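PDB 1XKY: dihydrodipicolinate synthase from Bacillus anthracis, which probably catalyses the condensation of pyruvate with aspartate semialdehyde, the step that commits aspartate-derived carbon to lysine biosynthesis. Local coordinates for residues 177-185 against 201-210; 217-228 against 243-254. One frame throughout, in Å; residues are numbered along the deposited sequence.

Contact 1: 177-185 against 201-210; sequences DVLTMTEII and LTLPAMAVGA. With K (potassium ion), chain E.
With CG1 of I185 anti to its carbonyl carbon (chi1 -68°) and the chain nearly extended beyond it, CD1 is carried across to the backbone of the facing turn, 3.4 Å from A210 N. V178 turns CG1 in the same sense (chi1 -56°), and this methyl settles among L201, P204 and A205, 4.2 Å from L201 CD1. Between them M181 reaches over with its sulfur, SD lying 3.8 Å from A205 CB. T182 and V208 cross at about a right angle, T182 OG1 touching V208 CB at 3.5 Å. That hydroxyl donates to V178 O (2.8 Å), which T182 N grips from the opposite face of the carbonyl plane; T182 OG1 is also hydrogen-bonded to H244 NE2 of the second subunit, and V208 packs on the same histidine. D177 caps helix 178-187, its OD1 accepting from L179 N and T180 N. G209, of positive phi, closes helix 202-207 in a Schellman motif, and I185 CD1 lies against its backbone. I185 O binds a potassium ion at 2.8 Å, together with T188, A189 and F192 carbonyls. The two helical segments cross at -34°. Consecutive helices, each following a parallel strand and packed side by side outside the barrel, here flanking strand 193-196, are characteristic of a TIM barrel.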
loop_
_atom_site.group_PDB
_atom_site.type_symbol
_atom_site.label_atom_id
_atom_site.label_comp_id
_atom_site.label_asym_id
_atom_site.label_seq_id
_atom_site.Cartn_x
_atom_site.Cartn_y
_atom_site.Cartn_z
ATOM N N ASP A 177 -5.220 -8.363 10.606
ATOM C CA ASP A 177 -6.602 -8.046 10.293
ATOM C C ASP A 177 -7.530 -8.927 11.114
ATOM O O ASP A 177 -7.710 -10.110 10.804
ATOM C CB ASP A 177 -6.841 -8.247 8.791
ATOM C CG ASP A 177 -8.192 -7.727 8.329
ATOM O OD1 ASP A 177 -9.140 -7.667 9.140
ATOM O OD2 ASP A 177 -8.309 -7.376 7.138
ATOM N N VAL A 178 -8.141 -8.349 12.147
ATOM C CA VAL A 178 -9.013 -9.133 13.039
ATOM C C VAL A 178 -10.359 -9.470 12.381
ATOM O O VAL A 178 -11.095 -10.332 12.873
ATOM C CB VAL A 178 -9.209 -8.467 14.433
ATOM C CG1 VAL A 178 -7.850 -8.212 15.098
ATOM C CG2 VAL A 178 -10.030 -7.185 14.346
ATOM N N LEU A 179 -10.665 -8.824 11.254
ATOM C CA LEU A 179 -11.891 -9.135 10.503
ATOM C C LEU A 179 -11.774 -10.356 9.578
ATOM O O LEU A 179 -12.745 -11.090 9.408
ATOM C CB LEU A 179 -12.399 -7.900 9.755
ATOM C CG LEU A 179 -12.781 -6.714 10.659
ATOM C CD1 LEU A 179 -13.465 -5.623 9.858
ATOM C CD2 LEU A 179 -13.680 -7.138 11.816
ATOM N N THR A 180 -10.599 -10.598 8.994
ATOM C CA THR A 180 -10.355 -11.886 8.337
ATOM C C THR A 180 -10.275 -13.008 9.396
ATOM O O THR A 180 -10.813 -14.095 9.194
ATOM C CB THR A 180 -9.081 -11.888 7.454
ATOM O OG1 THR A 180 -7.968 -11.399 8.209
ATOM C CG2 THR A 180 -9.285 -11.026 6.211
ATOM N N MET A 181 -9.627 -12.732 10.528
ATOM C CA MET A 181 -9.638 -13.677 11.659
ATOM C C MET A 181 -11.081 -14.040 12.043
ATOM O O MET A 181 -11.403 -15.217 12.187
ATOM C CB MET A 181 -8.923 -13.098 12.884
ATOM C CG MET A 181 -7.420 -12.901 12.739
ATOM S SD MET A 181 -6.746 -12.337 14.314
ATOM C CE MET A 181 -5.229 -11.539 13.796
ATOM N N THR A 182 -11.943 -13.028 12.176
ATOM C CA THR A 182 -13.361 -13.229 12.509
ATOM C C THR A 182 -13.997 -14.255 11.585
ATOM O O THR A 182 -14.702 -15.148 12.035
ATOM C CB THR A 182 -14.187 -11.908 12.408
ATOM O OG1 THR A 182 -13.796 -10.999 13.444
ATOM C CG2 THR A 182 -15.673 -12.185 12.521
ATOM N N GLU A 183 -13.743 -14.107 10.289
ATOM C CA GLU A 183 -14.351 -14.963 9.282
ATOM C C GLU A 183 -13.828 -16.401 9.347
ATOM O O GLU A 183 -14.593 -17.360 9.190
ATOM C CB GLU A 183 -14.110 -14.369 7.894
ATOM C CG GLU A 183 -15.019 -14.928 6.818
ATOM C CD GLU A 183 -14.748 -14.308 5.460
ATOM O OE1 GLU A 183 -14.232 -13.172 5.425
ATOM O OE2 GLU A 183 -15.050 -14.959 4.434
ATOM N N ILE A 184 -12.522 -16.545 9.558
ATOM C CA ILE A 184 -11.904 -17.862 9.716
ATOM C C ILE A 184 -12.494 -18.561 10.935
ATOM O O ILE A 184 -12.859 -19.731 10.866
ATOM C CB ILE A 184 -10.358 -17.770 9.870
ATOM C CG1 ILE A 184 -9.721 -17.245 8.569
ATOM C CG2 ILE A 184 -9.771 -19.148 10.241
ATOM C CD1 ILE A 184 -8.272 -16.824 8.721
ATOM N N ILE A 185 -12.568 -17.831 12.047
ATOM C CA ILE A 185 -13.136 -18.352 13.286
ATOM C C ILE A 185 -14.563 -18.846 13.030
ATOM O O ILE A 185 -14.917 -19.955 13.411
ATOM C CB ILE A 185 -13.119 -17.299 14.438
ATOM C CG1 ILE A 185 -11.675 -17.016 14.884
ATOM C CG2 ILE A 185 -13.957 -17.781 15.640
ATOM C CD1 ILE A 185 -11.475 -15.672 15.578
ATOM N N LEU A 201 -2.214 -7.259 18.816
ATOM C CA LEU A 201 -3.579 -7.668 18.516
ATOM C C LEU A 201 -4.149 -8.756 19.416
ATOM O O LEU A 201 -5.284 -9.173 19.205
ATOM C CB LEU A 201 -3.688 -8.119 17.055
ATOM C CG LEU A 201 -3.447 -7.004 16.038
ATOM C CD1 LEU A 201 -3.779 -7.494 14.628
ATOM C CD2 LEU A 201 -4.249 -5.757 16.380
ATOM N N THR A 202 -3.394 -9.218 20.412
ATOM C CA THR A 202 -3.867 -10.321 21.266
ATOM C C THR A 202 -5.294 -10.075 21.778
ATOM O O THR A 202 -6.199 -10.898 21.569
ATOM C CB THR A 202 -2.934 -10.544 22.473
ATOM O OG1 THR A 202 -1.603 -10.827 22.016
ATOM C CG2 THR A 202 -3.439 -11.696 23.340
ATOM N N LEU A 203 -5.488 -8.930 22.429
ATOM C CA LEU A 203 -6.771 -8.613 23.061
ATOM C C LEU A 203 -7.935 -8.467 22.059
ATOM O O LEU A 203 -8.939 -9.159 22.190
ATOM C CB LEU A 203 -6.646 -7.382 23.982
ATOM C CG LEU A 203 -7.237 -7.578 25.380
ATOM C CD1 LEU A 203 -6.673 -8.845 26.053
ATOM C CD2 LEU A 203 -6.997 -6.354 26.260
ATOM N N PRO A 204 -7.800 -7.586 21.048
ATOM C CA PRO A 204 -8.869 -7.502 20.049
ATOM C C PRO A 204 -9.104 -8.797 19.254
ATOM O O PRO A 204 -10.237 -9.074 18.872
ATOM C CB PRO A 204 -8.415 -6.354 19.131
ATOM C CG PRO A 204 -6.951 -6.221 19.353
ATOM C CD PRO A 204 -6.722 -6.614 20.785
ATOM N N ALA A 205 -8.057 -9.584 19.016
ATOM C CA ALA A 205 -8.218 -10.885 18.360
ATOM C C ALA A 205 -9.009 -11.868 19.242
ATOM O O ALA A 205 -9.913 -12.552 18.773
ATOM C CB ALA A 205 -6.865 -11.472 17.996
ATOM N N MET A 206 -8.659 -11.930 20.519
ATOM C CA MET A 206 -9.400 -12.756 21.463
ATOM C C MET A 206 -10.854 -12.274 21.623
ATOM O O MET A 206 -11.765 -13.091 21.741
ATOM C CB MET A 206 -8.663 -12.830 22.803
ATOM C CG MET A 206 -7.377 -13.652 22.696
ATOM S SD MET A 206 -6.520 -13.878 24.252
ATOM C CE MET A 206 -7.537 -15.148 24.993
ATOM N N ALA A 207 -11.076 -10.961 21.559
ATOM C CA ALA A 207 -12.434 -10.416 21.632
ATOM C C ALA A 207 -13.354 -10.966 20.547
ATOM O O ALA A 207 -14.536 -11.175 20.804
ATOM C CB ALA A 207 -12.414 -8.898 21.590
ATOM N N VAL A 208 -12.817 -11.217 19.349
ATOM C CA VAL A 208 -13.600 -11.779 18.246
ATOM C C VAL A 208 -13.557 -13.315 18.173
ATOM O O VAL A 208 -14.149 -13.907 17.260
ATOM C CB VAL A 208 -13.188 -11.161 16.863
ATOM C CG1 VAL A 208 -13.323 -9.640 16.904
ATOM C CG2 VAL A 208 -11.772 -11.563 16.441
ATOM N N GLY A 209 -12.853 -13.952 19.118
ATOM C CA GLY A 209 -12.873 -15.408 19.264
ATOM C C GLY A 209 -11.568 -16.149 19.007
ATOM O O GLY A 209 -11.561 -17.379 18.949
ATOM N N ALA A 210 -10.464 -15.419 18.866
ATOM C CA ALA A 210 -9.152 -16.048 18.765
ATOM C C ALA A 210 -8.828 -16.772 20.080
ATOM O O ALA A 210 -9.227 -16.336 21.171
ATOM C CB ALA A 210 -8.087 -15.021 18.439
HETATM K K K E . -13.561 -22.135 14.604
HETATM O O HOH W 1 -11.271 -20.684 15.251
HETATM O O HOH W 2 -13.545 -21.968 17.737
HETATM O O HOH W 3 -15.860 -22.223 15.964
#

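Contact 2: 217-228 against 243-254; sequences ASHVIGNEMQEM and LHQLLVRVTDSL
L247 O is gripped twice, by T251 N at 2.8 Å and by T251 OG1 at 2.7 Å, from opposite faces of its carbonyl plane; the pinned hydroxyl oxygen also rests against A217 CB. Helices 218-234 and 237-253 form an antiparallel helical hairpin, their facing segments inclined at 146°, which leads from the last barrel strand, 212-215, into the C-terminal helices. No hydrogen bond joins the two segments, and apolar side chains make the interface. L247 is its hub: CD1 meets A217 CB, M225 SD and I221 CD1, while CD2 receives the M228 methyl. I221 holds CG1 between its backbone N and carbonyl carbon (chi1 52°), which sends CD1 over to L247 and V250; the I221 and V250 side chains meet tip to tip. V220 CG2 adds to this end, 3.9 Å from V250 CG1. Just after I221 the helix is kinked, the amides of N223 and E224 lacking the usual i-4 partners. At the other end L243 and M228 lie alongside each other, running in opposite senses, CB to CB at 3.7 Å. L243 CD1 lies against the aliphatic part of E227, whose carboxylate turns away to a salt bridge with K239. The extended first two torsions of M228 put SD 3.6 Å from H244 CA, and the bend at chi3 (64°) carries M228 CE to 3.6 Å from L247 CD2.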
loop_
_atom_site.group_PDB
_atom_site.type_symbol
_atom_site.label_atom_id
_atom_site.label_comp_id
_atom_site.label_asym_id
_atom_site.label_seq_id
_atom_site.Cartn_x
_atom_site.Cartn_y
_atom_site.Cartn_z
ATOM N N ALA A 217 6.828 -10.889 22.465
ATOM C CA ALA A 217 6.912 -10.118 23.722
ATOM C C ALA A 217 6.911 -10.964 24.992
ATOM O O ALA A 217 7.431 -10.541 26.025
ATOM C CB ALA A 217 5.784 -9.099 23.789
ATOM N N SER A 218 6.308 -12.145 24.912
ATOM C CA SER A 218 6.302 -13.110 26.008
ATOM C C SER A 218 7.703 -13.486 26.513
ATOM O O SER A 218 7.832 -13.986 27.620
ATOM C CB SER A 218 5.575 -14.376 25.562
ATOM O OG SER A 218 6.226 -14.917 24.432
ATOM N N HIS A 219 8.740 -13.274 25.698
ATOM C CA HIS A 219 10.126 -13.410 26.166
ATOM C C HIS A 219 10.459 -12.472 27.336
ATOM O O HIS A 219 11.315 -12.802 28.150
ATOM C CB HIS A 219 11.130 -13.123 25.048
ATOM C CG HIS A 219 11.205 -14.180 23.990
ATOM N ND1 HIS A 219 12.081 -15.240 24.067
ATOM C CD2 HIS A 219 10.572 -14.302 22.798
ATOM C CE1 HIS A 219 11.959 -15.988 22.984
ATOM N NE2 HIS A 219 11.051 -15.438 22.197
ATOM N N VAL A 220 9.819 -11.302 27.393
ATOM C CA VAL A 220 10.117 -10.305 28.423
ATOM C C VAL A 220 8.941 -9.916 29.323
ATOM O O VAL A 220 9.160 -9.517 30.464
ATOM C CB VAL A 220 10.752 -9.011 27.829
ATOM C CG1 VAL A 220 12.149 -9.313 27.295
ATOM C CG2 VAL A 220 9.862 -8.385 26.741
ATOM N N ILE A 221 7.709 -10.025 28.829
ATOM C CA ILE A 221 6.545 -9.666 29.644
ATOM C C ILE A 221 5.466 -10.751 29.626
ATOM O O ILE A 221 4.281 -10.455 29.630
ATOM C CB ILE A 221 5.956 -8.295 29.226
ATOM C CG1 ILE A 221 5.698 -8.255 27.714
ATOM C CG2 ILE A 221 6.896 -7.158 29.662
ATOM C CD1 ILE A 221 4.706 -7.170 27.281
ATOM N N GLY A 222 5.893 -12.009 29.645
ATOM C CA GLY A 222 4.973 -13.137 29.666
ATOM C C GLY A 222 4.024 -13.117 30.852
ATOM O O GLY A 222 2.842 -13.415 30.696
ATOM N N ASN A 223 4.527 -12.771 32.039
ATOM C CA ASN A 223 3.656 -12.751 33.225
ATOM C C ASN A 223 2.581 -11.671 33.083
ATOM O O ASN A 223 1.424 -11.889 33.449
ATOM C CB ASN A 223 4.446 -12.562 34.527
ATOM C CG ASN A 223 5.248 -13.806 34.935
ATOM O OD1 ASN A 223 4.924 -14.935 34.561
ATOM N ND2 ASN A 223 6.287 -13.594 35.726
ATOM N N GLU A 224 2.973 -10.519 32.540
ATOM C CA GLU A 224 2.044 -9.412 32.290
ATOM C C GLU A 224 0.943 -9.813 31.289
ATOM O O GLU A 224 -0.244 -9.537 31.508
ATOM C CB GLU A 224 2.793 -8.179 31.791
ATOM C CG GLU A 224 3.663 -7.482 32.859
ATOM C CD GLU A 224 5.032 -8.130 33.096
ATOM O OE1 GLU A 224 5.317 -9.216 32.557
ATOM O OE2 GLU A 224 5.829 -7.548 33.859
ATOM N N MET A 225 1.340 -10.483 30.212
ATOM C CA MET A 225 0.395 -10.985 29.209
ATOM C C MET A 225 -0.547 -12.039 29.792
ATOM O O MET A 225 -1.722 -12.080 29.450
ATOM C CB MET A 225 1.147 -11.589 28.019
ATOM C CG MET A 225 1.959 -10.593 27.224
ATOM S SD MET A 225 2.954 -11.377 25.947
ATOM C CE MET A 225 1.657 -12.055 24.910
ATOM N N GLN A 226 -0.020 -12.892 30.669
ATOM C CA GLN A 226 -0.837 -13.887 31.362
ATOM C C GLN A 226 -1.924 -13.201 32.208
ATOM O O GLN A 226 -3.094 -13.586 32.161
ATOM C CB GLN A 226 0.059 -14.772 32.224
ATOM C CG GLN A 226 -0.641 -15.903 32.943
ATOM C CD GLN A 226 0.343 -16.789 33.678
ATOM O OE1 GLN A 226 0.890 -16.406 34.717
ATOM N NE2 GLN A 226 0.589 -17.963 33.139
ATOM N N GLU A 227 -1.536 -12.174 32.961
ATOM C CA GLU A 227 -2.488 -11.412 33.781
ATOM C C GLU A 227 -3.483 -10.634 32.912
ATOM O O GLU A 227 -4.648 -10.518 33.264
ATOM C CB GLU A 227 -1.730 -10.451 34.714
ATOM C CG GLU A 227 -2.613 -9.588 35.624
ATOM C CD GLU A 227 -3.162 -10.320 36.837
ATOM O OE1 GLU A 227 -4.003 -9.734 37.551
ATOM O OE2 GLU A 227 -2.769 -11.469 37.089
ATOM N N MET A 228 -3.012 -10.087 31.792
ATOM C CA MET A 228 -3.874 -9.405 30.830
ATOM C C MET A 228 -4.989 -10.318 30.326
ATOM O O MET A 228 -6.159 -9.928 30.307
ATOM C CB MET A 228 -3.050 -8.882 29.643
ATOM C CG MET A 228 -3.847 -8.009 28.688
ATOM S SD MET A 228 -3.007 -7.681 27.137
ATOM C CE MET A 228 -2.887 -9.310 26.394
ATOM N N LEU A 243 -2.881 -3.309 30.757
ATOM C CA LEU A 243 -1.784 -4.216 30.389
ATOM C C LEU A 243 -1.623 -4.324 28.869
ATOM O O LEU A 243 -0.504 -4.478 28.368
ATOM C CB LEU A 243 -1.991 -5.596 31.027
ATOM C CG LEU A 243 -1.728 -5.627 32.542
ATOM C CD1 LEU A 243 -2.354 -6.835 33.187
ATOM C CD2 LEU A 243 -0.227 -5.584 32.821
ATOM N N HIS A 244 -2.738 -4.236 28.147
ATOM C CA HIS A 244 -2.728 -4.156 26.687
ATOM C C HIS A 244 -1.880 -2.982 26.203
ATOM O O HIS A 244 -1.133 -3.109 25.249
ATOM C CB HIS A 244 -4.169 -4.040 26.156
ATOM C CG HIS A 244 -4.268 -3.665 24.712
ATOM N ND1 HIS A 244 -3.985 -4.542 23.685
ATOM C CD2 HIS A 244 -4.641 -2.503 24.123
ATOM C CE1 HIS A 244 -4.175 -3.934 22.527
ATOM N NE2 HIS A 244 -4.567 -2.694 22.765
ATOM N N GLN A 245 -2.011 -1.843 26.872
ATOM C CA GLN A 245 -1.227 -0.659 26.537
ATOM C C GLN A 245 0.281 -0.901 26.683
ATOM O O GLN A 245 1.069 -0.501 25.821
ATOM C CB GLN A 245 -1.704 0.536 27.371
ATOM C CG GLN A 245 -3.012 1.095 26.827
ATOM C CD GLN A 245 -3.773 1.967 27.803
ATOM O OE1 GLN A 245 -4.946 2.293 27.571
ATOM N NE2 GLN A 245 -3.126 2.350 28.894
ATOM N N LEU A 246 0.660 -1.577 27.761
ATOM C CA LEU A 246 2.042 -1.987 27.993
ATOM C C LEU A 246 2.523 -2.943 26.900
ATOM O O LEU A 246 3.603 -2.765 26.353
ATOM C CB LEU A 246 2.167 -2.666 29.363
ATOM C CG LEU A 246 3.556 -3.183 29.767
ATOM C CD1 LEU A 246 4.532 -2.036 29.882
ATOM C CD2 LEU A 246 3.479 -3.954 31.078
ATOM N N LEU A 247 1.713 -3.953 26.594
ATOM C CA LEU A 247 2.058 -4.956 25.588
ATOM C C LEU A 247 2.370 -4.302 24.239
ATOM O O LEU A 247 3.399 -4.594 23.622
ATOM C CB LEU A 247 0.924 -5.980 25.456
ATOM C CG LEU A 247 1.056 -7.100 24.413
ATOM C CD1 LEU A 247 2.366 -7.853 24.558
ATOM C CD2 LEU A 247 -0.122 -8.043 24.557
ATOM N N VAL A 248 1.503 -3.386 23.815
ATOM C CA VAL A 248 1.661 -2.669 22.542
ATOM C C VAL A 248 2.959 -1.864 22.522
ATOM O O VAL A 248 3.710 -1.899 21.546
ATOM C CB VAL A 248 0.459 -1.715 22.271
ATOM C CG1 VAL A 248 0.733 -0.805 21.070
ATOM C CG2 VAL A 248 -0.820 -2.511 22.051
ATOM N N ARG A 249 3.208 -1.153 23.611
ATOM C CA ARG A 249 4.396 -0.320 23.765
ATOM C C ARG A 249 5.661 -1.176 23.710
ATOM O O ARG A 249 6.588 -0.901 22.940
ATOM C CB ARG A 249 4.314 0.404 25.108
ATOM C CG ARG A 249 5.179 1.617 25.237
ATOM C CD ARG A 249 4.563 2.589 26.242
ATOM N NE ARG A 249 4.381 1.986 27.563
ATOM C CZ ARG A 249 5.374 1.755 28.419
ATOM N NH1 ARG A 249 6.629 2.046 28.096
ATOM N NH2 ARG A 249 5.117 1.217 29.602
ATOM N N VAL A 250 5.689 -2.219 24.534
ATOM C CA VAL A 250 6.836 -3.124 24.586
ATOM C C VAL A 250 7.074 -3.801 23.231
ATOM O O VAL A 250 8.215 -3.871 22.745
ATOM C CB VAL A 250 6.666 -4.165 25.721
ATOM C CG1 VAL A 250 7.688 -5.309 25.602
ATOM C CG2 VAL A 250 6.779 -3.466 27.077
ATOM N N THR A 251 5.998 -4.276 22.615
ATOM C CA THR A 251 6.099 -4.957 21.332
ATOM C C THR A 251 6.663 -4.052 20.242
ATOM O O THR A 251 7.574 -4.451 19.517
ATOM C CB THR A 251 4.747 -5.541 20.890
ATOM O OG1 THR A 251 4.305 -6.479 21.879
ATOM C CG2 THR A 251 4.896 -6.265 19.568
ATOM N N ASP A 252 6.147 -2.832 20.143
ATOM C CA ASP A 252 6.657 -1.873 19.160
ATOM C C ASP A 252 8.179 -1.697 19.264
ATOM O O ASP A 252 8.871 -1.642 18.245
ATOM C CB ASP A 252 5.956 -0.515 19.302
ATOM C CG ASP A 252 4.538 -0.522 18.756
ATOM O OD1 ASP A 252 4.141 -1.502 18.078
ATOM O OD2 ASP A 252 3.811 0.468 19.006
ATOM N N SER A 253 8.690 -1.637 20.493
ATOM C CA SER A 253 10.117 -1.400 20.729
ATOM C C SER A 253 10.982 -2.586 20.289
ATOM O O SER A 253 12.169 -2.420 20.000
ATOM C CB SER A 253 10.376 -1.069 22.203
ATOM O OG SER A 253 10.395 -2.232 23.010
ATOM N N LEU A 254 10.366 -3.771 20.238
ATOM C CA LEU A 254 11.027 -5.023 19.838
ATOM C C LEU A 254 11.099 -5.225 18.312
ATOM O O LEU A 254 11.738 -6.169 17.829
ATOM C CB LEU A 254 10.295 -6.210 20.484
ATOM C CG LEU A 254 10.779 -6.867 21.790
ATOM C CD1 LEU A 254 11.784 -6.072 22.587
ATOM C CD2 LEU A 254 9.569 -7.285 22.635
#

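How the contacts relate
The contacts follow in series, contact 1 closing at residue 210 before contact 2 opens at 217, with strand 212-215 between them; their centres lie about 18 Å apart. Contact 1 pairs helices outside the barrel around strand 193-196, and contact 2 forms the hairpin that follows the last strand. Helix 202-207 joins the two: L203 packs on M228 and H244, with L203 CD2 3.7 Å from H244 CB, and T202 touches M228 and L247. Both contacts also meet the second subunit, each supplying one partner of the same kind of inter-subunit hydrogen bond, and V248 packs on L179 of that subunit, tying the barrel's outer helices into the tetrameric assembly.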